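PDB 5HXA: alpha,alpha-trehalose-phosphate synthase (UDP-forming) from Burkholderia xenovorans, which belongs to glycosyltransferase family 20 and has the GT-B architecture of two Rossmann-like domains facing each other. Local coordinates for residues F145-R150 / V182-S187; E246-R251 / E350-M355. One frame throughout, in Å; residues are numbered along the deposited sequence.

Interaction 1 (F145-R150 / V182-S187); sequences FARCLR and VKAMCS
S187 meets R150 through its backbone carbonyl, which the arginine grips side-on: NE lies 3.0 Å from S187 O, and NH2 reaches the same oxygen with an N-H...O angle of 145°. That oxygen sits within 6° of the guanidinium plane, so both bonds fix the rotation of the group as well as its position. With CG anti to the carbonyl carbon (chi1 -56°), R150 lays CG 3.8 Å from S187 CB, and a bend at the next torsion carries NE on toward S187 O. S187 OG lies 3.5 Å from R147 CB, and S187 CB stands 4.0 Å from A146 CB. R147 runs extended past A184, its CD 3.9 Å from A184 CB, and the methylene CE of K183 rests over one guanidinium face, 3.8 Å from R147 NH1. In the Rossmann-like N-terminal half of the GT-B fold, helix 145-151 packs here on the C-terminal end of helix 178-185 and the loop residue S187 after it; strands 158-161 and 190-193 follow the two helices in turn. Two waters bridge the segments. Water 1 accepts from R147 N and donates to A184 O; water 2 accepts in the guanidinium plane from R147 NH1, donates to K183 O and is hydrogen-bonded to S187 OG. Farther out, R150 NH2 also forms a salt bridge with D189, while R150 NH1 donates to the carbonyls of V154 and N156.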
loop_
_atom_site.group_PDB
_atom_site.type_symbol
_atom_site.label_atom_id
_atom_site.label_comp_id
_atom_site.label_asym_id
_atom_site.label_seq_id
_atom_site.Cartn_x
_atom_site.Cartn_y
_atom_site.Cartn_z
ATOM N N PHE A 145 -23.861 7.377 4.883
ATOM C CA PHE A 145 -24.918 8.190 5.485
ATOM C C PHE A 145 -25.931 8.669 4.445
ATOM O O PHE A 145 -27.139 8.698 4.713
ATOM C CB PHE A 145 -24.285 9.379 6.218
ATOM C CG PHE A 145 -25.231 10.111 7.127
ATOM C CD1 PHE A 145 -25.591 9.575 8.359
ATOM C CD2 PHE A 145 -25.765 11.333 6.749
ATOM C CE1 PHE A 145 -26.475 10.251 9.201
ATOM C CE2 PHE A 145 -26.645 12.016 7.582
ATOM C CZ PHE A 145 -26.995 11.480 8.811
ATOM N N ALA A 146 -25.468 9.064 3.251
ATOM C CA ALA A 146 -26.422 9.509 2.233
ATOM C C ALA A 146 -27.320 8.363 1.777
ATOM O O ALA A 146 -28.512 8.570 1.523
ATOM C CB ALA A 146 -25.699 10.124 1.037
ATOM N N ARG A 147 -26.775 7.150 1.667
ATOM C CA ARG A 147 -27.625 6.029 1.272
ATOM C C ARG A 147 -28.672 5.736 2.341
ATOM O O ARG A 147 -29.833 5.444 2.022
ATOM C CB ARG A 147 -26.784 4.779 0.979
ATOM C CG ARG A 147 -27.666 3.584 0.610
ATOM C CD ARG A 147 -26.916 2.466 -0.083
ATOM N NE ARG A 147 -27.820 1.403 -0.531
ATOM C CZ ARG A 147 -28.341 1.320 -1.755
ATOM N NH1 ARG A 147 -28.048 2.234 -2.672
ATOM N NH2 ARG A 147 -29.151 0.316 -2.067
ATOM N N CYS A 148 -28.287 5.821 3.618
ATOM C CA CYS A 148 -29.278 5.705 4.685
ATOM C C CYS A 148 -30.366 6.761 4.542
ATOM O O CYS A 148 -31.551 6.480 4.764
ATOM C CB CYS A 148 -28.604 5.826 6.053
ATOM S SG CYS A 148 -27.460 4.496 6.461
ATOM N N LEU A 149 -29.989 7.986 4.177
ATOM C CA LEU A 149 -31.009 9.023 4.026
ATOM C C LEU A 149 -31.922 8.729 2.839
ATOM O O LEU A 149 -33.148 8.849 2.957
ATOM C CB LEU A 149 -30.356 10.402 3.891
ATOM C CG LEU A 149 -29.768 10.992 5.183
ATOM C CD1 LEU A 149 -28.982 12.264 4.883
ATOM C CD2 LEU A 149 -30.861 11.248 6.253
ATOM N N ARG A 150 -31.350 8.326 1.695
ATOM C CA ARG A 150 -32.176 8.008 0.525
ATOM C C ARG A 150 -33.166 6.895 0.840
ATOM O O ARG A 150 -34.305 6.906 0.358
ATOM C CB ARG A 150 -31.309 7.582 -0.666
ATOM C CG ARG A 150 -30.237 8.579 -1.085
ATOM C CD ARG A 150 -30.823 9.954 -1.396
ATOM N NE ARG A 150 -29.771 10.816 -1.925
ATOM C CZ ARG A 150 -29.845 12.141 -2.018
ATOM N NH1 ARG A 150 -30.938 12.792 -1.626
ATOM N NH2 ARG A 150 -28.816 12.815 -2.516
ATOM N N VAL A 182 -18.504 1.914 -1.753
ATOM C CA VAL A 182 -18.469 2.823 -2.903
ATOM C C VAL A 182 -19.867 3.014 -3.471
ATOM O O VAL A 182 -20.263 4.135 -3.816
ATOM C CB VAL A 182 -17.492 2.316 -3.977
ATOM C CG1 VAL A 182 -17.616 3.177 -5.240
ATOM C CG2 VAL A 182 -16.047 2.345 -3.425
ATOM N N LYS A 183 -20.636 1.925 -3.589
ATOM C CA LYS A 183 -22.019 2.051 -4.036
ATOM C C LYS A 183 -22.784 3.041 -3.166
ATOM O O LYS A 183 -23.450 3.951 -3.672
ATOM C CB LYS A 183 -22.709 0.684 -4.020
ATOM C CG LYS A 183 -24.218 0.796 -4.346
ATOM C CD LYS A 183 -24.866 -0.582 -4.509
ATOM C CE LYS A 183 -26.360 -0.460 -4.815
ATOM N NZ LYS A 183 -26.939 -1.782 -5.208
ATOM N N ALA A 184 -22.674 2.893 -1.840
ATOM C CA ALA A 184 -23.381 3.799 -0.939
ATOM C C ALA A 184 -22.912 5.235 -1.115
ATOM O O ALA A 184 -23.715 6.171 -1.034
ATOM C CB ALA A 184 -23.208 3.353 0.514
ATOM N N MET A 185 -21.615 5.438 -1.354
ATOM C CA MET A 185 -21.119 6.803 -1.538
ATOM C C MET A 185 -21.787 7.507 -2.720
ATOM O O MET A 185 -21.889 8.737 -2.727
ATOM C CB MET A 185 -19.603 6.802 -1.730
ATOM C CG MET A 185 -18.809 6.518 -0.439
ATOM S SD MET A 185 -17.056 6.286 -0.780
ATOM C CE MET A 185 -16.485 7.986 -0.988
ATOM N N CYS A 186 -22.223 6.761 -3.737
ATOM C CA CYS A 186 -22.843 7.401 -4.893
ATOM C C CYS A 186 -24.295 7.810 -4.651
ATOM O O CYS A 186 -24.945 8.326 -5.575
ATOM C CB CYS A 186 -22.728 6.481 -6.113
ATOM S SG CYS A 186 -20.982 6.281 -6.660
ATOM N N SER A 187 -24.821 7.605 -3.435
ATOM C CA SER A 187 -26.074 8.248 -3.046
ATOM C C SER A 187 -25.899 9.733 -2.764
ATOM O O SER A 187 -26.899 10.460 -2.723
ATOM C CB SER A 187 -26.671 7.562 -1.812
ATOM O OG SER A 187 -27.173 6.284 -2.164
HETATM O O HOH W 1 -23.839 7.220 1.413
HETATM O O HOH W 2 -26.127 4.284 -3.648
#

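Interaction 2 (E246-R251 / E350-M355); sequences EQFTDR and ERNLLM. With EDO (1,2-ethanediol), chain I.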
loop_
_atom_site.group_PDB
_atom_site.type_symbol
_atom_site.label_atom_id
_atom_site.label_comp_id
_atom_site.label_asym_id
_atom_site.label_seq_id
_atom_site.Cartn_x
_atom_site.Cartn_y
_atom_site.Cartn_z
ATOM N N GLU A 246 1.756 36.791 15.441
ATOM C CA GLU A 246 2.417 37.982 15.952
ATOM C C GLU A 246 1.843 38.400 17.299
ATOM O O GLU A 246 2.596 38.782 18.204
ATOM C CB GLU A 246 2.307 39.131 14.950
ATOM C CG GLU A 246 3.055 40.363 15.423
ATOM C CD GLU A 246 2.920 41.534 14.479
ATOM O OE1 GLU A 246 3.463 42.612 14.801
ATOM O OE2 GLU A 246 2.274 41.377 13.421
ATOM N N GLN A 247 0.518 38.330 17.468
ATOM C CA GLN A 247 -0.108 38.795 18.706
ATOM C C GLN A 247 0.243 37.910 19.898
ATOM O O GLN A 247 0.202 38.368 21.044
ATOM C CB GLN A 247 -1.627 38.860 18.537
ATOM C CG GLN A 247 -2.117 40.019 17.679
ATOM C CD GLN A 247 -3.607 39.932 17.372
ATOM O OE1 GLN A 247 -4.211 38.860 17.456
ATOM N NE2 GLN A 247 -4.203 41.065 17.013
ATOM N N PHE A 248 0.561 36.639 19.655
ATOM C CA PHE A 248 0.876 35.712 20.734
ATOM C C PHE A 248 2.373 35.510 20.925
ATOM O O PHE A 248 2.773 34.640 21.703
ATOM C CB PHE A 248 0.179 34.371 20.499
ATOM C CG PHE A 248 -1.257 34.390 20.900
ATOM C CD1 PHE A 248 -2.165 35.180 20.210
ATOM C CD2 PHE A 248 -1.696 33.668 21.996
ATOM C CE1 PHE A 248 -3.491 35.233 20.589
ATOM C CE2 PHE A 248 -3.026 33.713 22.380
ATOM C CZ PHE A 248 -3.925 34.498 21.675
ATOM N N THR A 249 3.203 36.315 20.255
ATOM C CA THR A 249 4.648 36.202 20.412
ATOM C C THR A 249 5.100 36.567 21.825
ATOM O O THR A 249 6.070 35.992 22.331
ATOM C CB THR A 249 5.340 37.083 19.369
ATOM O OG1 THR A 249 5.074 36.560 18.063
ATOM C CG2 THR A 249 6.848 37.141 19.599
ATOM N N ASP A 250 4.409 37.496 22.484
ATOM C CA ASP A 250 4.795 37.928 23.833
ATOM C C ASP A 250 4.045 37.152 24.912
ATOM O O ASP A 250 3.459 37.732 25.824
ATOM C CB ASP A 250 4.572 39.429 23.989
ATOM N N ARG A 251 4.038 35.829 24.792
ATOM C CA ARG A 251 3.505 34.935 25.809
ATOM C C ARG A 251 4.645 34.135 26.426
ATOM O O ARG A 251 5.658 33.867 25.771
ATOM C CB ARG A 251 2.463 33.978 25.224
ATOM C CG ARG A 251 1.280 34.672 24.588
ATOM C CD ARG A 251 0.602 35.618 25.567
ATOM N NE ARG A 251 -0.190 36.606 24.842
ATOM C CZ ARG A 251 -1.500 36.518 24.645
ATOM N NH1 ARG A 251 -2.125 37.461 23.956
ATOM N NH2 ARG A 251 -2.184 35.496 25.144
ATOM N N GLU A 350 -2.420 25.530 22.923
ATOM C CA GLU A 350 -3.506 26.312 22.346
ATOM C C GLU A 350 -3.096 26.812 20.964
ATOM O O GLU A 350 -1.924 27.085 20.703
ATOM C CB GLU A 350 -3.855 27.474 23.283
ATOM C CG GLU A 350 -5.107 28.259 22.916
ATOM C CD GLU A 350 -4.827 29.334 21.890
ATOM O OE1 GLU A 350 -5.630 29.487 20.935
ATOM O OE2 GLU A 350 -3.782 30.012 22.033
ATOM N N ARG A 351 -4.075 26.893 20.061
ATOM C CA ARG A 351 -3.772 27.046 18.637
ATOM C C ARG A 351 -3.043 28.359 18.342
ATOM O O ARG A 351 -2.057 28.376 17.596
ATOM C CB ARG A 351 -5.074 26.935 17.836
ATOM C CG ARG A 351 -5.020 27.499 16.430
ATOM C CD ARG A 351 -6.318 27.207 15.667
ATOM N NE ARG A 351 -6.492 25.771 15.449
ATOM C CZ ARG A 351 -5.937 25.086 14.451
ATOM N NH1 ARG A 351 -5.170 25.706 13.564
ATOM N NH2 ARG A 351 -6.151 23.777 14.342
ATOM N N ASN A 352 -3.513 29.477 18.911
ATOM C CA ASN A 352 -2.859 30.759 18.637
ATOM C C ASN A 352 -1.438 30.781 19.183
ATOM O O ASN A 352 -0.534 31.343 18.556
ATOM C CB ASN A 352 -3.664 31.907 19.231
ATOM C CG ASN A 352 -4.972 32.137 18.503
ATOM O OD1 ASN A 352 -5.045 32.006 17.287
ATOM N ND2 ASN A 352 -6.013 32.466 19.250
ATOM N N LEU A 353 -1.227 30.186 20.363
ATOM C CA LEU A 353 0.123 30.055 20.909
ATOM C C LEU A 353 1.016 29.230 19.990
ATOM O O LEU A 353 2.187 29.570 19.770
ATOM C CB LEU A 353 0.051 29.419 22.299
ATOM C CG LEU A 353 1.392 29.185 22.990
ATOM C CD1 LEU A 353 2.046 30.523 23.221
ATOM C CD2 LEU A 353 1.191 28.459 24.317
ATOM N N LEU A 354 0.479 28.138 19.446
ATOM C CA LEU A 354 1.252 27.312 18.529
ATOM C C LEU A 354 1.702 28.111 17.310
ATOM O O LEU A 354 2.825 27.933 16.818
ATOM C CB LEU A 354 0.419 26.094 18.112
ATOM C CG LEU A 354 1.095 25.070 17.204
ATOM C CD1 LEU A 354 2.282 24.459 17.920
ATOM C CD2 LEU A 354 0.106 23.980 16.782
ATOM N N MET A 355 0.837 28.986 16.788
ATOM C CA MET A 355 1.252 29.785 15.639
ATOM C C MET A 355 2.446 30.660 16.003
ATOM O O MET A 355 3.392 30.809 15.217
ATOM C CB MET A 355 0.082 30.635 15.135
ATOM C CG MET A 355 -1.193 29.847 14.819
ATOM S SD MET A 355 -0.904 28.552 13.582
ATOM C CE MET A 355 -1.355 27.068 14.478
HETATM C C1 EDO I . -7.803 23.427 18.183
HETATM O O1 EDO I . -8.103 22.814 16.925
HETATM C C2 EDO I . -9.006 24.242 18.648
HETATM O O2 EDO I . -9.045 25.498 17.958
#
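F248, the first residue to leave helical geometry after helix 238-247, lays its ring against N352 at the start of helix 351-359. N352 CB stands 3.4 Å from the ring centroid and only 6° off the ring normal, a CH-pi contact over the centre of one face. The amide beyond it is turned 44° from the ring plane, with ND2 3.8 Å from F248 CZ. Further round the ring, F248 CE2 is 3.8 Å from E350 OE2. Past the inverse gamma turn centred on D250, the chain brings R251 back to the opposite face of the F248 ring, where R251 NH1 lies 4.0 Å above the plane, over its centre. A bend at chi2 (-56°) turns the arginine chain back over the ring, while its CB packs 4.0 Å from L353 CD1. R251 is itself the N-cap of helix 252-260, whose P253 and V254 also touch L353. On the partner segment E350 is the N-cap: OE1 accepts from N352 N at 2.9 Å and OE2 from L353 N at 3.1 Å, both N-H groups approaching from above the carboxylate plane. The two bonds cap the first turn, from which N352 CB projects toward the ring. Across the contact the phenyl group thus meets N352 CB by dispersion rather than by directional polar bonds, while R251 of its own segment stands over the other face and may polarise the pi cloud.

Overall arrangement
Interaction 1 closes before interaction 2 opens along the chain, and their centres are 42 Å apart, on opposite sides of the chain's centre, with nearest atoms about 24 Å apart. Interaction 1 joins helices 145-151 and 178-185, which flank the ten-stranded mixed sheet containing strands 158-161 and 190-193. Interaction 2 links the end of helix 238-247, which follows strand 225-231 of that same sheet, to helix 351-359, which comes between strands 342-345 and 363-366 along the chain, both of the six-stranded parallel sheet. The first is therefore packing within one half of the GT-B fold, whereas the second sits where the chain passes from the first sheet to the second, packing that passage on a helix of the second half.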